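Local coordinates for protein thiamine pyrophosphokinase (Candida albicans, PDB 2G9Z) that catalyses the magnesium-dependent transfer of a pyrophosphate group from ATP to thiamine, yielding thiamine pyrophosphate, at residues G215-D218 / Q219-S223; N154-T157 / K158-C162; I87-D91 / G92-S96; D121-V124 / G125-S129. All blocks are in the same frame, centred on the assembly; numbering follows the deposited sequence.

Contact 1 (G215-D218 / Q219-S223); sequences GRFD and QTVQS. With VNP (3-[(4-amino-2-methylpyrimidin-5-yl)methyl]-5-(2-{[hydroxy(phosphonoamino)phosphoryl]oxy}ethyl)-4-methyl-1,3-thiazol-3-I um), chain H.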
loop_
_atom_site.group_PDB
_atom_site.type_symbol
_atom_site.label_atom_id
_atom_site.label_comp_id
_atom_site.label_asym_id
_atom_site.label_seq_id
_atom_site.Cartn_x
_atom_site.Cartn_y
_atom_site.Cartn_z
ATOM N N GLY A 215 3.739 -2.663 -5.510
ATOM C CA GLY A 215 4.962 -2.196 -6.142
ATOM C C GLY A 215 5.351 -0.849 -5.569
ATOM O O GLY A 215 5.306 -0.652 -4.355
ATOM N N ARG A 216 5.729 0.085 -6.434
ATOM C CA ARG A 216 6.100 1.419 -5.984
ATOM C C ARG A 216 4.889 1.952 -5.207
ATOM O O ARG A 216 3.757 1.923 -5.698
ATOM C CB ARG A 216 6.413 2.299 -7.189
ATOM C CG ARG A 216 7.472 3.355 -6.941
ATOM C CD ARG A 216 7.742 4.110 -8.228
ATOM N NE ARG A 216 6.574 4.888 -8.632
ATOM C CZ ARG A 216 6.286 5.203 -9.888
ATOM N NH1 ARG A 216 7.076 4.801 -10.877
ATOM N NH2 ARG A 216 5.218 5.938 -10.152
ATOM N N PHE A 217 5.131 2.429 -3.992
ATOM C CA PHE A 217 4.058 2.906 -3.129
ATOM C C PHE A 217 3.142 4.005 -3.669
ATOM O O PHE A 217 1.933 3.974 -3.420
ATOM C CB PHE A 217 4.627 3.339 -1.779
ATOM C CG PHE A 217 3.606 3.384 -0.694
ATOM C CD1 PHE A 217 2.886 2.239 -0.361
ATOM C CD2 PHE A 217 3.340 4.564 -0.014
ATOM C CE1 PHE A 217 1.913 2.273 0.640
ATOM C CE2 PHE A 217 2.368 4.607 0.987
ATOM C CZ PHE A 217 1.656 3.458 1.311
ATOM N N ASP A 218 3.689 4.972 -4.401
ATOM C CA ASP A 218 2.834 6.034 -4.926
ATOM C C ASP A 218 1.839 5.470 -5.942
ATOM O O ASP A 218 0.743 6.007 -6.109
ATOM C CB ASP A 218 3.667 7.167 -5.546
ATOM C CG ASP A 218 4.503 6.712 -6.734
ATOM O OD1 ASP A 218 5.320 5.787 -6.578
ATOM O OD2 ASP A 218 4.345 7.291 -7.827
ATOM N N GLN A 219 2.225 4.382 -6.605
ATOM C CA GLN A 219 1.367 3.716 -7.580
ATOM C C GLN A 219 0.233 3.023 -6.824
ATOM O O GLN A 219 -0.918 3.035 -7.248
ATOM C CB GLN A 219 2.172 2.679 -8.365
ATOM C CG GLN A 219 1.320 1.673 -9.130
ATOM C CD GLN A 219 2.121 0.493 -9.649
ATOM O OE1 GLN A 219 1.570 -0.427 -10.254
ATOM N NE2 GLN A 219 3.429 0.514 -9.412
ATOM N N THR A 220 0.581 2.405 -5.702
ATOM C CA THR A 220 -0.400 1.724 -4.879
ATOM C C THR A 220 -1.430 2.735 -4.398
ATOM O O THR A 220 -2.632 2.505 -4.502
ATOM C CB THR A 220 0.271 1.066 -3.660
ATOM O OG1 THR A 220 1.091 -0.017 -4.110
ATOM C CG2 THR A 220 -0.778 0.547 -2.674
ATOM N N VAL A 221 -0.952 3.864 -3.887
ATOM C CA VAL A 221 -1.849 4.886 -3.388
ATOM C C VAL A 221 -2.707 5.479 -4.499
ATOM O O VAL A 221 -3.910 5.677 -4.316
ATOM C CB VAL A 221 -1.062 5.996 -2.650
ATOM C CG1 VAL A 221 -1.992 7.148 -2.279
ATOM C CG2 VAL A 221 -0.433 5.409 -1.392
ATOM N N GLN A 222 -2.108 5.747 -5.656
ATOM C CA GLN A 222 -2.877 6.306 -6.754
ATOM C C GLN A 222 -3.984 5.330 -7.163
ATOM O O GLN A 222 -5.098 5.741 -7.467
ATOM C CB GLN A 222 -1.977 6.603 -7.956
ATOM C CG GLN A 222 -2.673 7.441 -9.025
ATOM C CD GLN A 222 -3.115 8.796 -8.490
ATOM O OE1 GLN A 222 -2.305 9.712 -8.318
ATOM N NE2 GLN A 222 -4.403 8.923 -8.210
ATOM N N SER A 223 -3.679 4.037 -7.166
ATOM C CA SER A 223 -4.678 3.034 -7.540
ATOM C C SER A 223 -5.864 3.077 -6.584
ATOM O O SER A 223 -7.018 3.023 -7.003
ATOM C CB SER A 223 -4.061 1.633 -7.535
ATOM O OG SER A 223 -3.064 1.511 -8.535
HETATM O O2G VNP H . 6.284 7.073 -15.443
HETATM P PG VNP H . 5.930 5.954 -14.345
HETATM O O3G VNP H . 6.458 6.334 -13.014
HETATM O O1G VNP H . 6.586 4.585 -14.879
HETATM N N3B VNP H . 4.319 5.745 -14.329
HETATM P PB VNP H . 3.607 6.013 -15.762
HETATM O O2B VNP H . 2.179 5.641 -15.661
HETATM O O1B VNP H . 4.414 5.344 -16.806
HETATM O O1 VNP H . 3.731 7.606 -15.976
HETATM C C7 VNP H . 3.153 8.583 -15.102
HETATM C C12 VNP H . 2.875 9.817 -15.964
HETATM C C11 VNP H . 2.344 11.058 -15.242
HETATM C C10 VNP H . 3.377 11.918 -14.509
HETATM C CM4 VNP H . 4.830 12.042 -14.973
HETATM S S1 VNP H . 1.118 10.819 -13.913
HETATM C C9 VNP H . 1.671 12.224 -13.031
HETATM N N5 VNP H . 2.909 12.534 -13.419
HETATM C C7A VNP H . 3.776 13.437 -12.645
HETATM C C5A VNP H . 3.004 14.474 -11.824
HETATM C C6A VNP H . 3.137 14.388 -10.444
HETATM N N1A VNP H . 2.604 15.303 -9.653
HETATM C C2A VNP H . 1.920 16.336 -10.158
HETATM C CM2 VNP H . 1.344 17.397 -9.217
HETATM N N3A VNP H . 1.756 16.455 -11.484
HETATM C C4A VNP H . 2.279 15.552 -12.325
HETATM N N4A VNP H . 2.083 15.696 -13.632
HETATM O O HOH W 1 2.083 -0.836 -6.771
HETATM O O HOH W 2 3.177 -0.608 -2.535
#

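Contact 2 (N154-T157 / K158-C162); sequences NDFT and KSIHC. With MG (magnesium ion), chain C; VNP (3-[(4-amino-2-methylpyrimidin-5-yl)methyl]-5-(2-{[hydroxy(phosphonoamino)phosphoryl]oxy}ethyl)-4-methyl-1,3-thiazol-3-I um), chain H.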
loop_
_atom_site.group_PDB
_atom_site.type_symbol
_atom_site.label_atom_id
_atom_site.label_comp_id
_atom_site.label_asym_id
_atom_site.label_seq_id
_atom_site.Cartn_x
_atom_site.Cartn_y
_atom_site.Cartn_z
ATOM N N ASN A 154 -1.479 8.683 -15.356
ATOM C CA ASN A 154 -0.595 7.518 -15.412
ATOM C C ASN A 154 -1.183 6.420 -16.302
ATOM O O ASN A 154 -2.321 6.524 -16.767
ATOM C CB ASN A 154 -0.314 6.958 -14.007
ATOM C CG ASN A 154 -1.559 6.424 -13.318
ATOM O OD1 ASN A 154 -2.583 6.170 -13.953
ATOM N ND2 ASN A 154 -1.467 6.241 -12.006
ATOM N N ASP A 155 -0.413 5.364 -16.531
ATOM C CA ASP A 155 -0.870 4.278 -17.380
ATOM C C ASP A 155 -2.138 3.617 -16.881
ATOM O O ASP A 155 -2.945 3.133 -17.673
ATOM C CB ASP A 155 0.229 3.234 -17.534
ATOM C CG ASP A 155 1.470 3.805 -18.169
ATOM O OD1 ASP A 155 1.341 4.741 -18.988
ATOM O OD2 ASP A 155 2.568 3.317 -17.852
ATOM N N PHE A 156 -2.303 3.582 -15.564
ATOM C CA PHE A 156 -3.488 2.981 -14.975
ATOM C C PHE A 156 -4.734 3.721 -15.436
ATOM O O PHE A 156 -5.676 3.120 -15.958
ATOM C CB PHE A 156 -3.421 3.037 -13.447
ATOM C CG PHE A 156 -4.656 2.510 -12.776
ATOM C CD1 PHE A 156 -4.834 1.144 -12.588
ATOM C CD2 PHE A 156 -5.666 3.377 -12.375
ATOM C CE1 PHE A 156 -6.004 0.645 -12.011
ATOM C CE2 PHE A 156 -6.843 2.886 -11.798
ATOM C CZ PHE A 156 -7.007 1.517 -11.617
ATOM N N THR A 157 -4.738 5.031 -15.219
ATOM C CA THR A 157 -5.867 5.871 -15.591
ATOM C C THR A 157 -6.124 5.850 -17.093
ATOM O O THR A 157 -7.270 5.745 -17.531
ATOM C CB THR A 157 -5.643 7.319 -15.115
ATOM O OG1 THR A 157 -5.517 7.328 -13.686
ATOM C CG2 THR A 157 -6.818 8.201 -15.510
ATOM N N LYS A 158 -5.062 5.948 -17.886
ATOM C CA LYS A 158 -5.213 5.913 -19.336
ATOM C C LYS A 158 -5.866 4.603 -19.753
ATOM O O LYS A 158 -6.685 4.580 -20.671
ATOM C CB LYS A 158 -3.851 6.073 -20.020
ATOM C CG LYS A 158 -3.251 7.463 -19.829
ATOM C CD LYS A 158 -1.773 7.499 -20.177
ATOM C CE LYS A 158 -1.200 8.889 -19.939
ATOM N NZ LYS A 158 0.257 8.976 -20.212
ATOM N N SER A 159 -5.514 3.514 -19.069
ATOM C CA SER A 159 -6.091 2.206 -19.376
ATOM C C SER A 159 -7.570 2.144 -19.007
ATOM O O SER A 159 -8.381 1.584 -19.750
ATOM C CB SER A 159 -5.333 1.088 -18.638
ATOM O OG SER A 159 -4.024 0.934 -19.155
ATOM N N ILE A 160 -7.917 2.698 -17.847
ATOM C CA ILE A 160 -9.306 2.709 -17.408
ATOM C C ILE A 160 -10.144 3.478 -18.430
ATOM O O ILE A 160 -11.228 3.044 -18.816
ATOM C CB ILE A 160 -9.458 3.380 -16.017
ATOM C CG1 ILE A 160 -8.838 2.490 -14.935
ATOM C CG2 ILE A 160 -10.936 3.641 -15.719
ATOM C CD1 ILE A 160 -9.528 1.138 -14.765
ATOM N N HIS A 161 -9.635 4.622 -18.865
ATOM C CA HIS A 161 -10.332 5.436 -19.856
ATOM C C HIS A 161 -10.532 4.637 -21.136
ATOM O O HIS A 161 -11.588 4.707 -21.769
ATOM C CB HIS A 161 -9.533 6.704 -20.147
ATOM C CG HIS A 161 -9.773 7.803 -19.161
ATOM N ND1 HIS A 161 -8.877 8.828 -18.955
ATOM C CD2 HIS A 161 -10.818 8.042 -18.333
ATOM C CE1 HIS A 161 -9.357 9.651 -18.041
ATOM N NE2 HIS A 161 -10.533 9.198 -17.647
ATOM N N CYS A 162 -9.509 3.881 -21.518
ATOM C CA CYS A 162 -9.590 3.054 -22.710
ATOM C C CYS A 162 -10.697 2.016 -22.523
ATOM O O CYS A 162 -11.457 1.731 -23.449
ATOM C CB CYS A 162 -8.254 2.351 -22.958
ATOM S SG CYS A 162 -8.327 1.025 -24.176
HETATM MG MG MG C . 4.540 3.945 -18.545
HETATM O O2G VNP H . 6.284 7.073 -15.443
HETATM P PG VNP H . 5.930 5.954 -14.345
HETATM O O3G VNP H . 6.458 6.334 -13.014
HETATM O O1G VNP H . 6.586 4.585 -14.879
HETATM N N3B VNP H . 4.319 5.745 -14.329
HETATM P PB VNP H . 3.607 6.013 -15.762
HETATM O O2B VNP H . 2.179 5.641 -15.661
HETATM O O1B VNP H . 4.414 5.344 -16.806
HETATM O O1 VNP H . 3.731 7.606 -15.976
HETATM C C7 VNP H . 3.153 8.583 -15.102
HETATM C C12 VNP H . 2.875 9.817 -15.964
HETATM C C11 VNP H . 2.344 11.058 -15.242
HETATM C C10 VNP H . 3.377 11.918 -14.509
HETATM C CM4 VNP H . 4.830 12.042 -14.973
HETATM S S1 VNP H . 1.118 10.819 -13.913
HETATM C C9 VNP H . 1.671 12.224 -13.031
HETATM N N5 VNP H . 2.909 12.534 -13.419
HETATM C C7A VNP H . 3.776 13.437 -12.645
HETATM C C5A VNP H . 3.004 14.474 -11.824
HETATM C C6A VNP H . 3.137 14.388 -10.444
HETATM N N1A VNP H . 2.604 15.303 -9.653
HETATM C C2A VNP H . 1.920 16.336 -10.158
HETATM C CM2 VNP H . 1.344 17.397 -9.217
HETATM N N3A VNP H . 1.756 16.455 -11.484
HETATM C C4A VNP H . 2.279 15.552 -12.325
HETATM N N4A VNP H . 2.083 15.696 -13.632
HETATM O O HOH W 3 5.309 2.626 -16.740
#

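Contact 3 (I87-D91 / G92-S96); sequences IVCAD and GGANS. With MG (magnesium ion), chain C.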
loop_
_atom_site.group_PDB
_atom_site.type_symbol
_atom_site.label_atom_id
_atom_site.label_comp_id
_atom_site.label_asym_id
_atom_site.label_seq_id
_atom_site.Cartn_x
_atom_site.Cartn_y
_atom_site.Cartn_z
ATOM N N ILE A 87 -9.130 -7.778 -22.387
ATOM C CA ILE A 87 -7.906 -7.747 -21.597
ATOM C C ILE A 87 -7.092 -6.529 -22.019
ATOM O O ILE A 87 -6.866 -6.304 -23.210
ATOM C CB ILE A 87 -7.030 -9.006 -21.810
ATOM C CG1 ILE A 87 -7.760 -10.266 -21.336
ATOM C CG2 ILE A 87 -5.725 -8.860 -21.036
ATOM C CD1 ILE A 87 -8.766 -10.823 -22.317
ATOM N N VAL A 88 -6.653 -5.746 -21.038
ATOM C CA VAL A 88 -5.865 -4.545 -21.300
ATOM C C VAL A 88 -4.549 -4.553 -20.531
ATOM O O VAL A 88 -4.533 -4.831 -19.331
ATOM C CB VAL A 88 -6.634 -3.273 -20.873
ATOM C CG1 VAL A 88 -5.775 -2.034 -21.116
ATOM C CG2 VAL A 88 -7.954 -3.184 -21.613
ATOM N N CYS A 89 -3.450 -4.253 -21.218
ATOM C CA CYS A 89 -2.148 -4.176 -20.567
ATOM C C CYS A 89 -1.763 -2.710 -20.453
ATOM O O CYS A 89 -1.801 -1.970 -21.436
ATOM C CB CYS A 89 -1.062 -4.897 -21.370
ATOM S SG CYS A 89 -1.160 -6.682 -21.372
ATOM N N ALA A 90 -1.413 -2.282 -19.248
ATOM C CA ALA A 90 -0.990 -0.906 -19.041
ATOM C C ALA A 90 0.525 -0.885 -19.224
ATOM O O ALA A 90 1.263 -1.327 -18.346
ATOM C CB ALA A 90 -1.364 -0.440 -17.627
ATOM N N ASP A 91 0.978 -0.400 -20.377
ATOM C CA ASP A 91 2.405 -0.306 -20.696
ATOM C C ASP A 91 3.182 -1.554 -20.279
ATOM O O ASP A 91 2.997 -2.624 -20.855
ATOM C CB ASP A 91 3.013 0.934 -20.030
ATOM C CG ASP A 91 4.390 1.287 -20.583
ATOM O OD1 ASP A 91 4.934 0.526 -21.402
ATOM O OD2 ASP A 91 4.941 2.333 -20.197
ATOM N N GLY A 92 4.041 -1.411 -19.271
ATOM C CA GLY A 92 4.844 -2.523 -18.788
ATOM C C GLY A 92 4.081 -3.811 -18.537
ATOM O O GLY A 92 4.663 -4.895 -18.551
ATOM N N GLY A 93 2.779 -3.698 -18.298
ATOM C CA GLY A 93 1.968 -4.880 -18.065
ATOM C C GLY A 93 2.078 -5.875 -19.208
ATOM O O GLY A 93 1.830 -7.070 -19.027
ATOM N N ALA A 94 2.447 -5.389 -20.392
ATOM C CA ALA A 94 2.604 -6.259 -21.552
ATOM C C ALA A 94 3.807 -7.179 -21.342
ATOM O O ALA A 94 3.765 -8.358 -21.701
ATOM C CB ALA A 94 2.785 -5.425 -22.821
ATOM N N ASN A 95 4.880 -6.634 -20.771
ATOM C CA ASN A 95 6.081 -7.419 -20.491
ATOM C C ASN A 95 5.718 -8.518 -19.504
ATOM O O ASN A 95 6.106 -9.678 -19.667
ATOM C CB ASN A 95 7.182 -6.556 -19.862
ATOM C CG ASN A 95 7.610 -5.405 -20.749
ATOM O OD1 ASN A 95 7.478 -5.461 -21.968
ATOM N ND2 ASN A 95 8.149 -4.358 -20.137
ATOM N N SER A 96 4.975 -8.131 -18.470
ATOM C CA SER A 96 4.544 -9.062 -17.435
ATOM C C SER A 96 3.767 -10.211 -18.063
ATOM O O SER A 96 3.970 -11.379 -17.718
ATOM C CB SER A 96 3.666 -8.334 -16.411
ATOM O OG SER A 96 4.342 -7.203 -15.876
HETATM MG MG MG C . 4.540 3.945 -18.545
HETATM O O HOH W 3 5.309 2.626 -16.740
#

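Contact 4 (D121-V124 / G125-S129); sequences DYIV and GDFDS. With MG (magnesium ion), chain C; MG (magnesium ion), chain D; VNP (3-[(4-amino-2-methylpyrimidin-5-yl)methyl]-5-(2-{[hydroxy(phosphonoamino)phosphoryl]oxy}ethyl)-4-methyl-1,3-thiazol-3-I um), chain H.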
loop_
_atom_site.group_PDB
_atom_site.type_symbol
_atom_site.label_atom_id
_atom_site.label_comp_id
_atom_site.label_asym_id
_atom_site.label_seq_id
_atom_site.Cartn_x
_atom_site.Cartn_y
_atom_site.Cartn_z
ATOM N N ASP A 121 -6.296 -7.275 -25.841
ATOM C CA ASP A 121 -7.108 -6.461 -26.733
ATOM C C ASP A 121 -6.490 -5.082 -26.925
ATOM O O ASP A 121 -6.433 -4.569 -28.043
ATOM C CB ASP A 121 -8.518 -6.327 -26.167
ATOM C CG ASP A 121 -9.276 -7.635 -26.196
ATOM O OD1 ASP A 121 -9.913 -7.924 -27.229
ATOM O OD2 ASP A 121 -9.217 -8.383 -25.194
ATOM N N TYR A 122 -6.020 -4.486 -25.831
ATOM C CA TYR A 122 -5.412 -3.160 -25.876
ATOM C C TYR A 122 -4.139 -3.093 -25.040
ATOM O O TYR A 122 -4.016 -3.768 -24.019
ATOM C CB TYR A 122 -6.376 -2.103 -25.317
ATOM C CG TYR A 122 -7.697 -1.941 -26.033
ATOM C CD1 TYR A 122 -7.850 -1.006 -27.062
ATOM C CD2 TYR A 122 -8.810 -2.685 -25.650
ATOM C CE1 TYR A 122 -9.084 -0.814 -27.683
ATOM C CE2 TYR A 122 -10.049 -2.506 -26.267
ATOM C CZ TYR A 122 -10.176 -1.568 -27.280
ATOM O OH TYR A 122 -11.400 -1.386 -27.876
ATOM N N ILE A 123 -3.198 -2.269 -25.485
ATOM C CA ILE A 123 -1.954 -2.027 -24.762
ATOM C C ILE A 123 -1.875 -0.507 -24.765
ATOM O O ILE A 123 -1.759 0.098 -25.831
ATOM C CB ILE A 123 -0.727 -2.596 -25.491
ATOM C CG1 ILE A 123 -0.788 -4.126 -25.508
ATOM C CG2 ILE A 123 0.544 -2.120 -24.797
ATOM C CD1 ILE A 123 0.379 -4.776 -26.231
ATOM N N VAL A 124 -1.965 0.113 -23.590
ATOM C CA VAL A 124 -1.941 1.570 -23.521
ATOM C C VAL A 124 -0.997 2.181 -22.488
ATOM O O VAL A 124 -0.569 1.514 -21.548
ATOM C CB VAL A 124 -3.385 2.133 -23.304
ATOM C CG1 VAL A 124 -4.406 0.997 -23.329
ATOM C CG2 VAL A 124 -3.479 2.923 -22.015
ATOM N N GLY A 125 -0.680 3.459 -22.683
ATOM C CA GLY A 125 0.200 4.167 -21.765
ATOM C C GLY A 125 1.210 5.018 -22.504
ATOM O O GLY A 125 1.109 5.187 -23.722
ATOM N N ASP A 126 2.184 5.569 -21.785
ATOM C CA ASP A 126 3.200 6.391 -22.434
ATOM C C ASP A 126 4.336 5.545 -23.003
ATOM O O ASP A 126 5.231 6.057 -23.670
ATOM C CB ASP A 126 3.754 7.435 -21.464
ATOM C CG ASP A 126 4.197 6.831 -20.156
ATOM O OD1 ASP A 126 4.173 5.592 -20.038
ATOM O OD2 ASP A 126 4.565 7.603 -19.255
ATOM N N PHE A 127 4.278 4.244 -22.732
ATOM C CA PHE A 127 5.254 3.276 -23.220
ATOM C C PHE A 127 6.716 3.489 -22.852
ATOM O O PHE A 127 7.603 3.310 -23.691
ATOM C CB PHE A 127 5.135 3.145 -24.743
ATOM C CG PHE A 127 3.785 2.684 -25.206
ATOM C CD1 PHE A 127 3.023 1.819 -24.427
ATOM C CD2 PHE A 127 3.278 3.098 -26.430
ATOM C CE1 PHE A 127 1.775 1.371 -24.862
ATOM C CE2 PHE A 127 2.034 2.656 -26.872
ATOM C CZ PHE A 127 1.281 1.791 -26.085
ATOM N N ASP A 128 6.980 3.862 -21.606
ATOM C CA ASP A 128 8.358 4.045 -21.178
ATOM C C ASP A 128 8.851 2.833 -20.390
ATOM O O ASP A 128 9.970 2.831 -19.880
ATOM C CB ASP A 128 8.509 5.317 -20.343
ATOM C CG ASP A 128 7.518 5.396 -19.205
ATOM O OD1 ASP A 128 6.784 4.418 -18.956
ATOM O OD2 ASP A 128 7.485 6.453 -18.554
ATOM N N SER A 129 8.016 1.800 -20.300
ATOM C CA SER A 129 8.400 0.589 -19.590
ATOM C C SER A 129 8.291 -0.639 -20.490
ATOM O O SER A 129 9.113 -1.547 -20.401
ATOM C CB SER A 129 7.543 0.400 -18.328
ATOM O OG SER A 129 6.189 0.142 -18.653
HETATM MG MG MG C . 4.540 3.945 -18.545
HETATM MG MG MG D . 5.726 6.994 -17.447
HETATM O O2G VNP H . 6.284 7.073 -15.443
HETATM P PG VNP H . 5.930 5.954 -14.345
HETATM O O3G VNP H . 6.458 6.334 -13.014
HETATM O O1G VNP H . 6.586 4.585 -14.879
HETATM N N3B VNP H . 4.319 5.745 -14.329
HETATM P PB VNP H . 3.607 6.013 -15.762
HETATM O O2B VNP H . 2.179 5.641 -15.661
HETATM O O1B VNP H . 4.414 5.344 -16.806
HETATM O O1 VNP H . 3.731 7.606 -15.976
HETATM C C7 VNP H . 3.153 8.583 -15.102
HETATM C C12 VNP H . 2.875 9.817 -15.964
HETATM C C11 VNP H . 2.344 11.058 -15.242
HETATM C C10 VNP H . 3.377 11.918 -14.509
HETATM C CM4 VNP H . 4.830 12.042 -14.973
HETATM S S1 VNP H . 1.118 10.819 -13.913
HETATM C C9 VNP H . 1.671 12.224 -13.031
HETATM N N5 VNP H . 2.909 12.534 -13.419
HETATM C C7A VNP H . 3.776 13.437 -12.645
HETATM C C5A VNP H . 3.004 14.474 -11.824
HETATM C C6A VNP H . 3.137 14.388 -10.444
HETATM N N1A VNP H . 2.604 15.303 -9.653
HETATM C C2A VNP H . 1.920 16.336 -10.158
HETATM C CM2 VNP H . 1.344 17.397 -9.217
HETATM N N3A VNP H . 1.756 16.455 -11.484
HETATM C C4A VNP H . 2.279 15.552 -12.325
HETATM N N4A VNP H . 2.083 15.696 -13.632
HETATM O O HOH W 3 5.309 2.626 -16.740
#

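Contact 1 (G215-D218 / Q219-S223)
Arg216 O, at the N-cap of helix 217-233, draws in two backbone donors from the first turn. Thr220 N reaches it at 3.2 Å, while Gln219 N makes a weak, bent bond at 130°. A water adds a weak third bond to this oxygen and also accepts from Gly215 N, and it meets Thr220 OG1 as well. A second water joins the same hydroxyl to Gly215 O, and Thr220 OG1 is further bonded to Gly214 N, so the loop is stitched to the helix start. The helix is the connection of a beta-alpha-beta unit between strands 205-210 and 237-242, and the N-cap residue Arg216 reaches the bound thiamine pyrophosphate analogue. The Arg216 chain bends at chi3 (66°) and grips Asp218 side-on: NE meets OD1 at 2.6 Å, in the guanidinium plane and on the syn lone pair, while NH2 meets OD2 at 2.8 Å. Arg216 NH1 is left to bind O3G of the ligand at 2.7 Å, and NH2 adds a weak bond to the same oxygen. Ser314 N and Asn334 ND2 of the second subunit also bond the Asp218 carboxylate, which should fix the arginine's direction across the dimer. One turn on, Val221 CG2 lies over a face of the Phe217 ring, 4.0 Å from its centroid, in a CH-pi contact.

Contact 2 (N154-T157 / K158-C162)
Asn154 opens helix 155-170 as its N-cap, and its backbone O takes the nearly straight bond from Lys158 N (3.0 Å). Its CG sits between the backbone N and the carbonyl carbon (chi1 64°), turning OD1 back over the first turn. There Asn154 OD1 accepts the capping bond from Thr157 N at 2.7 Å and, above the carbonyl plane, a bond from Thr157 OG1. Asp155 N donates to O2B of the bound thiamine pyrophosphate analogue at 2.7 Å, and Asp155 OD2 ligates a magnesium ion at 2.2 Å. A phosphate oxygen thus lies at the helix N terminus, where the helix dipole would probably stabilise its charge. Asp155 O in turn is held by Ser159 N and Ser159 OG, which come from opposite faces of its plane. Here the helix packs on parallel strands 64-68, 86-90 and 122-125, with Ser159 touching all three. Lys158 NZ stays 4.5 Å from Asp155 OD1, beyond salt-bridge range, and is bonded instead to Gln148 O and Ser150 O. The Phe156 ring runs beside Ile160, whose CG1 lies over one face in a CH-pi contact, 4.1 Å from the centroid. Thr157 CG2 lies 3.9 Å from CE1 of His161.

Contact 3 (I87-D91 / G92-S96)
A type II' beta turn from Ala90 to Gly93 swings the chain off the end of strand 86-90, closed by Gly93 N donating to Ala90 O at 2.8 Å. A second, straighter bond overlaps it, from Ala94 N to Asp91 O at 2.9 Å, and leads into helix 93-100. Asp91 holds the first corner of the turn with a positive phi of 43°, a value uncommon for a residue with a side chain. Gly93, without a side chain, lies close against Ala90 N. Across the turn, CB of Cys89 packs 4.1 Å from CB of Ala94, and its SG lies beside Gly93 O and Ala94 CA, so the end of the strand meets the first turn of the helix. This strand-turn-helix step sits at the C-terminal ends of the parallel strands, where loops of Rossmann-like alpha/beta folds commonly form the active site. CG trans to the backbone N (chi1 -166°) carries the Asp91 carboxylate to the metal, where OD2 binds magnesium at 2.3 Å. The same OD2 also accepts from Ser129 N, while OD1 accepts from Ile130 N, so the backbone of the next loop steadies both oxygens. Asn95 secures that loop from the helix, with ND2 bonded to Ser129 O and OD1 to Ser131 N.

Contact 4 (D121-V124 / G125-S129)
Phe127 folds its ring back against the end of strand 122-125, with CE1 3.7 Å from CG2 of Ile123 and the two side chains crossing at about a right angle. Phe127 CZ meets Ile123 O at 3.5 Å, at the ring edge, and Gly125 O lies 3.8 Å above the centre of one ring face. The aromatic is the middle residue of the DxD motif, Asp126-Phe127-Asp128, which follows a strand of the Rossmann-like catalytic domain. Phe127 has a left-handed backbone (phi 58°, psi 42°), and its ring goes inward beside Ile145 and Arg147 of the adjacent strand while both aspartates go outward to the metals. Gly125 ends the strand with a phi of 137°, at which a beta carbon would be jammed against Val124 O. Asp126 and Asp128 adopt similar side-chain torsions and each bridges two magnesium ions: their OD1 atoms share one ion with Asp91 and Asp155, while Asp126 OD2 (2.2 Å) and Asp128 OD2 (2.1 Å) bind the other. The metals' charge would be expected to offset the repulsion between these gathered carboxylates. Between the two ions sits O1B of the thiamine pyrophosphate analogue, a ligand to both.

Overall arrangement
Following the chain, contact 3 turns strand 86-90 into helix 93-100, contact 4 ends neighbouring strand 122-125 in a metal-binding loop, contact 2 starts helix 155-170, and contact 1 starts helix 217-233. They lie in series, none nesting in or crossing another. Contacts 3 and 4 are joined across the sheet by a probable hydrogen bond from Asp91 N to Val124 O. Helix 155-170 lies over both strands, with Ser159 on Ala90 and Val124, and Asp155 OD1 probably accepts from Asp126 N. Contacts 2, 3 and 4 converge on one magnesium ion. Contact 1 touches contact 2 through Gln222 and Asn154 and binds the ligand's terminal phosphoryl group through Arg216.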